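Local coordinates for pesticidal crystal protein Cry4Aa (PDB 2C9K), which binds midgut epithelial cells of mosquito larvae and promotes their colloid-osmotic lysis as a pore-forming insecticidal toxin, at residues E303-T308 / N338-L343; N311-H316 / S374-F379. All coordinates share one frame; numbering follows the deposited sequence.

In the fold
Both contacts belong to the central domain of the three-domain toxin, a beta-prism whose sheets include two four-stranded Greek-key sheets. Interaction 1 pairs two strands at the edge of one of these, at the surface; interaction 2, buried, joins that sheet to the second. Their centres lie 12 Å apart, and their segments alternate along the chain. Two probable hydrogen bonds tie them: Asn311 ND2 to Lys304 O at 2.9 Å, and Asn338 ND2 to Thr314 OG1 at 3.1 Å. From the centre of the chain to the centre of each contact is about 38 Å for interaction 1 and 28 Å for interaction 2. Loops at this end of the domain probably serve receptor recognition, as in other Cry toxins.

Interaction 1 of 2, residues E303-T308 / N338-L343; sequences EKAQTT and NVTDKL
Glu303 and Lys342 run side by side on the same face of the sheet, where their backbones form an antiparallel hydrogen-bonded pair. The sound bond of that pair goes from Glu303 N to Lys342 O, 2.7 Å long, with the donor in the carbonyl plane and an N-H...O angle of 161°. Its return bond, from Lys342 N to Glu303 O, is less certain because that oxygen is imprecisely placed. Glu303 has CG between its own N and carbonyl carbon (chi1 55°), and this swings the methylenes over the neighbouring strand: CG lies 3.5 Å from Lys342 CB. The extended chain then carries the carboxylate alongside the lysine, with OE2 3.7 Å from Lys342 CB. A bend at chi3 (60°) leads the end of the lysine away, and Glu303 OE2 and Lys342 NZ stay 4.4 Å apart, too far for a salt bridge. Long chains with aliphatic stems suit such an edge pair, since the stems pack while the carboxylate finds its partners outside the pair.

Beyond the paired residues the two chains part into loops. The small methyl of Ala305 lies beside the turn, with CB 3.2 Å from Thr340 O. Lys304 and Asn338 cross obliquely, the lysine CG passing 4.2 Å from Asn338 ND2, an amide nitrogen that is itself bonded to Thr314. Lys304 ends in a weak bond to Gln306, whose amide in turn donates to Thr308 O, bracing the loop within itself.

Glu303 OE1 makes a salt bridge to Lys344 and accepts a bond from Gly394 N. With these two partners and Lys342 close by, the carboxylate is probably ionised, and it links the strand end to the loop holding Gly394 as well as to its neighbouring strand.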
loop_
_atom_site.group_PDB
_atom_site.type_symbol
_atom_site.label_atom_id
_atom_site.label_comp_id
_atom_site.label_asym_id
_atom_site.label_seq_id
_atom_site.Cartn_x
_atom_site.Cartn_y
_atom_site.Cartn_z
ATOM N N GLU A 303 22.840 -12.183 21.028
ATOM C CA GLU A 303 24.163 -12.513 20.504
ATOM C C GLU A 303 24.730 -13.643 21.353
ATOM O O GLU A 303 24.186 -13.960 22.409
ATOM C CB GLU A 303 25.089 -11.306 20.600
ATOM C CG GLU A 303 25.176 -10.749 22.009
ATOM C CD GLU A 303 26.272 -9.723 22.165
ATOM O OE1 GLU A 303 26.260 -8.717 21.425
ATOM O OE2 GLU A 303 27.143 -9.927 23.036
ATOM N N LYS A 304 25.825 -14.246 20.903
ATOM C CA LYS A 304 26.433 -15.336 21.658
ATOM C C LYS A 304 27.290 -14.806 22.810
ATOM O O LYS A 304 27.899 -13.738 22.704
ATOM C CB LYS A 304 27.274 -16.219 20.727
ATOM C CG LYS A 304 26.433 -17.068 19.780
ATOM C CD LYS A 304 27.273 -17.988 18.914
ATOM C CE LYS A 304 28.087 -17.209 17.901
ATOM N NZ LYS A 304 28.854 -18.135 17.013
ATOM N N ALA A 305 27.322 -15.556 23.909
ATOM C CA ALA A 305 28.095 -15.177 25.092
ATOM C C ALA A 305 29.580 -14.989 24.801
ATOM O O ALA A 305 30.256 -14.210 25.476
ATOM C CB ALA A 305 27.919 -16.214 26.178
ATOM N N GLN A 306 30.090 -15.701 23.801
ATOM C CA GLN A 306 31.497 -15.598 23.444
ATOM C C GLN A 306 31.908 -14.140 23.289
ATOM O O GLN A 306 31.070 -13.237 23.317
ATOM C CB GLN A 306 31.770 -16.337 22.134
ATOM C CG GLN A 306 31.267 -15.617 20.892
ATOM C CD GLN A 306 31.638 -16.331 19.599
ATOM O OE1 GLN A 306 31.093 -17.390 19.277
ATOM N NE2 GLN A 306 32.573 -15.752 18.854
ATOM N N THR A 307 33.207 -13.918 23.124
ATOM C CA THR A 307 33.745 -12.574 22.948
ATOM C C THR A 307 34.664 -12.573 21.746
ATOM O O THR A 307 34.960 -11.524 21.181
ATOM C CB THR A 307 34.567 -12.125 24.158
ATOM O OG1 THR A 307 33.790 -12.284 25.352
ATOM C CG2 THR A 307 34.969 -10.664 24.004
ATOM N N THR A 308 35.124 -13.762 21.370
ATOM C CA THR A 308 36.014 -13.911 20.228
ATOM C C THR A 308 35.284 -13.488 18.964
ATOM O O THR A 308 34.058 -13.571 18.893
ATOM C CB THR A 308 36.469 -15.363 20.078
ATOM O OG1 THR A 308 35.319 -16.219 20.054
ATOM C CG2 THR A 308 37.372 -15.760 21.238
ATOM N N ASN A 338 19.807 -19.484 22.381
ATOM C CA ASN A 338 20.531 -20.242 23.391
ATOM C C ASN A 338 19.957 -19.709 24.702
ATOM O O ASN A 338 19.117 -18.814 24.687
ATOM C CB ASN A 338 22.038 -19.944 23.349
ATOM C CG ASN A 338 22.529 -19.533 21.964
ATOM O OD1 ASN A 338 22.476 -20.313 21.003
ATOM N ND2 ASN A 338 23.023 -18.295 21.863
ATOM N N VAL A 339 20.410 -20.239 25.832
ATOM C CA VAL A 339 19.908 -19.774 27.124
ATOM C C VAL A 339 20.936 -18.887 27.821
ATOM O O VAL A 339 20.644 -18.267 28.845
ATOM C CB VAL A 339 19.573 -20.962 28.048
ATOM C CG1 VAL A 339 18.821 -20.473 29.275
ATOM C CG2 VAL A 339 18.758 -22.002 27.281
ATOM N N THR A 340 22.134 -18.824 27.246
ATOM C CA THR A 340 23.219 -18.031 27.804
ATOM C C THR A 340 23.661 -16.898 26.882
ATOM O O THR A 340 24.811 -16.467 26.945
ATOM C CB THR A 340 24.453 -18.910 28.087
ATOM O OG1 THR A 340 24.962 -19.423 26.849
ATOM C CG2 THR A 340 24.087 -20.070 29.016
ATOM N N ASP A 341 22.760 -16.416 26.032
ATOM C CA ASP A 341 23.091 -15.333 25.101
ATOM C C ASP A 341 22.699 -13.944 25.592
ATOM O O ASP A 341 21.829 -13.798 26.445
ATOM C CB ASP A 341 22.448 -15.590 23.740
ATOM C CG ASP A 341 21.173 -16.389 23.845
ATOM O OD1 ASP A 341 20.418 -16.187 24.824
ATOM O OD2 ASP A 341 20.925 -17.213 22.936
ATOM N N LYS A 342 23.351 -12.929 25.034
ATOM C CA LYS A 342 23.103 -11.542 25.407
ATOM C C LYS A 342 22.097 -10.817 24.525
ATOM O O LYS A 342 22.113 -10.941 23.301
ATOM C CB LYS A 342 24.406 -10.741 25.394
ATOM C CG LYS A 342 25.189 -10.760 26.690
ATOM C CD LYS A 342 26.245 -9.661 26.676
ATOM C CE LYS A 342 25.601 -8.285 26.530
ATOM N NZ LYS A 342 26.601 -7.179 26.461
ATOM N N LEU A 343 21.243 -10.026 25.161
ATOM C CA LEU A 343 20.234 -9.270 24.451
ATOM C C LEU A 343 20.763 -7.889 24.047
ATOM O O LEU A 343 21.203 -7.108 24.887
ATOM C CB LEU A 343 18.983 -9.129 25.331
ATOM C CG LEU A 343 17.678 -8.687 24.649
ATOM C CD1 LEU A 343 17.398 -9.603 23.470
ATOM C CD2 LEU A 343 16.517 -8.729 25.627
#

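Interaction 2 of 2, residues N311-H316 / S374-F379; sequences NFFTSH and SKMDFF
The side-chain amide of Asn311, whose backbone O lies beside Ser374 CB at 3.2 Å, is held at both ends: ND2 bonds to Lys304 O, and OD1 receives a weak bond from Phe312 N. Asparagine suits this bend because one short amide can offer a donor and an acceptor to backbone groups. Ser374, small enough to let the two chains come close, sets its CB 3.8 Å from CB of Phe312. Its hydroxyl makes a weak bond to Ile360 O.

Phe313 carries the apolar part of the contact. With CG anti to its carbonyl carbon (chi1 -68°), the ring leans toward the other strand, and CE1 lies 3.7 Å from Ser374 O. Met376 reaches the same corner: a bend at chi3 brings its methyl CE to 4.0 Å from Phe313 CE1. Both partners meet the ring obliquely, and the flexible thioether can shape itself to the aromatic surface. Phe301 completes the cluster, meeting the Phe313 ring edge-to-face and also touching Met376.

The strands 313-316 and 374-379 belong to different sheets; their axes come within 8.4 Å and diverge by 61°. Within strand 373-381, Ser374 and Lys375 both face Ile360 of the neighbouring strand 353-362, a classic beta bulge. Just before that bulge, Phe313 forms a backbone hydrogen bond with Ile373 and its O is held by Asn372, so the chain at Phe313 is stitched to strand 373-381, while strand 294-303 supplies Phe301 to the apolar interior between the sheets.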
loop_
_atom_site.group_PDB
_atom_site.type_symbol
_atom_site.label_atom_id
_atom_site.label_comp_id
_atom_site.label_asym_id
_atom_site.label_seq_id
_atom_site.Cartn_x
_atom_site.Cartn_y
_atom_site.Cartn_z
ATOM N N ASN A 311 31.023 -13.248 15.955
ATOM C CA ASN A 311 29.809 -13.443 16.729
ATOM C C ASN A 311 28.686 -13.050 15.767
ATOM O O ASN A 311 28.914 -12.360 14.768
ATOM C CB ASN A 311 29.785 -12.532 17.963
ATOM C CG ASN A 311 28.882 -13.065 19.078
ATOM O OD1 ASN A 311 27.823 -13.645 18.824
ATOM N ND2 ASN A 311 29.299 -12.857 20.324
ATOM N N PHE A 312 27.481 -13.516 16.051
ATOM C CA PHE A 312 26.348 -13.181 15.221
ATOM C C PHE A 312 25.096 -13.285 16.065
ATOM O O PHE A 312 25.139 -13.775 17.198
ATOM C CB PHE A 312 26.278 -14.103 13.993
ATOM C CG PHE A 312 26.239 -15.569 14.318
ATOM C CD1 PHE A 312 25.132 -16.134 14.944
ATOM C CD2 PHE A 312 27.306 -16.391 13.981
ATOM C CE1 PHE A 312 25.088 -17.495 15.231
ATOM C CE2 PHE A 312 27.271 -17.750 14.262
ATOM C CZ PHE A 312 26.156 -18.303 14.890
ATOM N N PHE A 313 23.981 -12.803 15.530
ATOM C CA PHE A 313 22.749 -12.860 16.281
ATOM C C PHE A 313 22.099 -14.222 16.153
ATOM O O PHE A 313 21.687 -14.665 15.083
ATOM C CB PHE A 313 21.820 -11.730 15.853
ATOM C CG PHE A 313 22.330 -10.369 16.237
ATOM C CD1 PHE A 313 22.580 -9.402 15.269
ATOM C CD2 PHE A 313 22.596 -10.068 17.571
ATOM C CE1 PHE A 313 23.089 -8.155 15.622
ATOM C CE2 PHE A 313 23.105 -8.827 17.938
ATOM C CZ PHE A 313 23.353 -7.866 16.962
ATOM N N THR A 314 22.059 -14.894 17.289
ATOM C CA THR A 314 21.496 -16.214 17.402
ATOM C C THR A 314 20.017 -16.265 17.076
ATOM O O THR A 314 19.573 -17.118 16.308
ATOM C CB THR A 314 21.733 -16.729 18.819
ATOM O OG1 THR A 314 22.938 -17.503 18.829
ATOM C CG2 THR A 314 20.567 -17.553 19.318
ATOM N N SER A 315 19.262 -15.343 17.665
ATOM C CA SER A 315 17.814 -15.290 17.483
ATOM C C SER A 315 17.308 -13.864 17.696
ATOM O O SER A 315 18.104 -12.958 17.940
ATOM C CB SER A 315 17.160 -16.222 18.502
ATOM O OG SER A 315 17.666 -15.945 19.800
ATOM N N HIS A 316 15.996 -13.659 17.604
ATOM C CA HIS A 316 15.447 -12.325 17.820
ATOM C C HIS A 316 13.944 -12.322 18.016
ATOM O O HIS A 316 13.287 -13.335 17.823
ATOM C CB HIS A 316 15.795 -11.398 16.649
ATOM C CG HIS A 316 14.958 -11.621 15.430
ATOM N ND1 HIS A 316 15.076 -12.740 14.636
ATOM C CD2 HIS A 316 13.994 -10.858 14.862
ATOM C CE1 HIS A 316 14.225 -12.656 13.629
ATOM N NE2 HIS A 316 13.556 -11.524 13.742
ATOM N N SER A 374 24.939 -10.416 11.785
ATOM C CA SER A 374 25.874 -10.167 12.871
ATOM C C SER A 374 26.006 -8.672 13.144
ATOM O O SER A 374 26.542 -8.271 14.175
ATOM C CB SER A 374 27.251 -10.760 12.548
ATOM O OG SER A 374 27.902 -10.038 11.512
ATOM N N LYS A 375 25.506 -7.848 12.230
ATOM C CA LYS A 375 25.587 -6.404 12.408
ATOM C C LYS A 375 24.502 -5.655 11.622
ATOM O O LYS A 375 24.139 -6.052 10.509
ATOM C CB LYS A 375 26.971 -5.917 11.974
ATOM C CG LYS A 375 27.194 -4.430 12.163
ATOM C CD LYS A 375 28.459 -3.975 11.464
ATOM C CE LYS A 375 28.655 -2.474 11.617
ATOM N NZ LYS A 375 28.718 -2.090 13.052
ATOM N N MET A 376 23.986 -4.573 12.199
ATOM C CA MET A 376 22.956 -3.790 11.524
ATOM C C MET A 376 23.076 -2.285 11.732
ATOM O O MET A 376 23.317 -1.809 12.835
ATOM C CB MET A 376 21.560 -4.244 11.960
ATOM C CG MET A 376 21.174 -5.615 11.462
ATOM S SD MET A 376 19.539 -6.081 12.026
ATOM C CE MET A 376 19.930 -6.708 13.656
ATOM N N ASP A 377 22.896 -1.547 10.647
ATOM C CA ASP A 377 22.957 -0.099 10.669
ATOM C C ASP A 377 21.590 0.431 10.298
ATOM O O ASP A 377 21.181 0.346 9.136
ATOM C CB ASP A 377 23.966 0.417 9.643
ATOM C CG ASP A 377 25.390 0.147 10.041
ATOM O OD1 ASP A 377 26.275 0.319 9.174
ATOM O OD2 ASP A 377 25.628 -0.227 11.213
ATOM N N PHE A 378 20.889 0.981 11.283
ATOM C CA PHE A 378 19.572 1.538 11.041
ATOM C C PHE A 378 19.649 3.018 10.694
ATOM O O PHE A 378 20.471 3.763 11.232
ATOM C CB PHE A 378 18.680 1.352 12.273
ATOM C CG PHE A 378 18.539 -0.077 12.704
ATOM C CD1 PHE A 378 19.487 -0.664 13.539
ATOM C CD2 PHE A 378 17.479 -0.852 12.249
ATOM C CE1 PHE A 378 19.381 -2.002 13.916
ATOM C CE2 PHE A 378 17.367 -2.192 12.620
ATOM C CZ PHE A 378 18.323 -2.768 13.455
ATOM N N PHE A 379 18.805 3.430 9.759
ATOM C CA PHE A 379 18.723 4.823 9.369
ATOM C C PHE A 379 17.337 5.267 9.806
ATOM O O PHE A 379 16.347 5.109 9.094
ATOM C CB PHE A 379 18.935 4.980 7.872
ATOM C CG PHE A 379 20.372 4.853 7.462
ATOM C CD1 PHE A 379 21.339 5.688 8.022
ATOM C CD2 PHE A 379 20.769 3.900 6.527
ATOM C CE1 PHE A 379 22.681 5.579 7.658
ATOM C CE2 PHE A 379 22.107 3.782 6.155
ATOM C CZ PHE A 379 23.067 4.625 6.723
#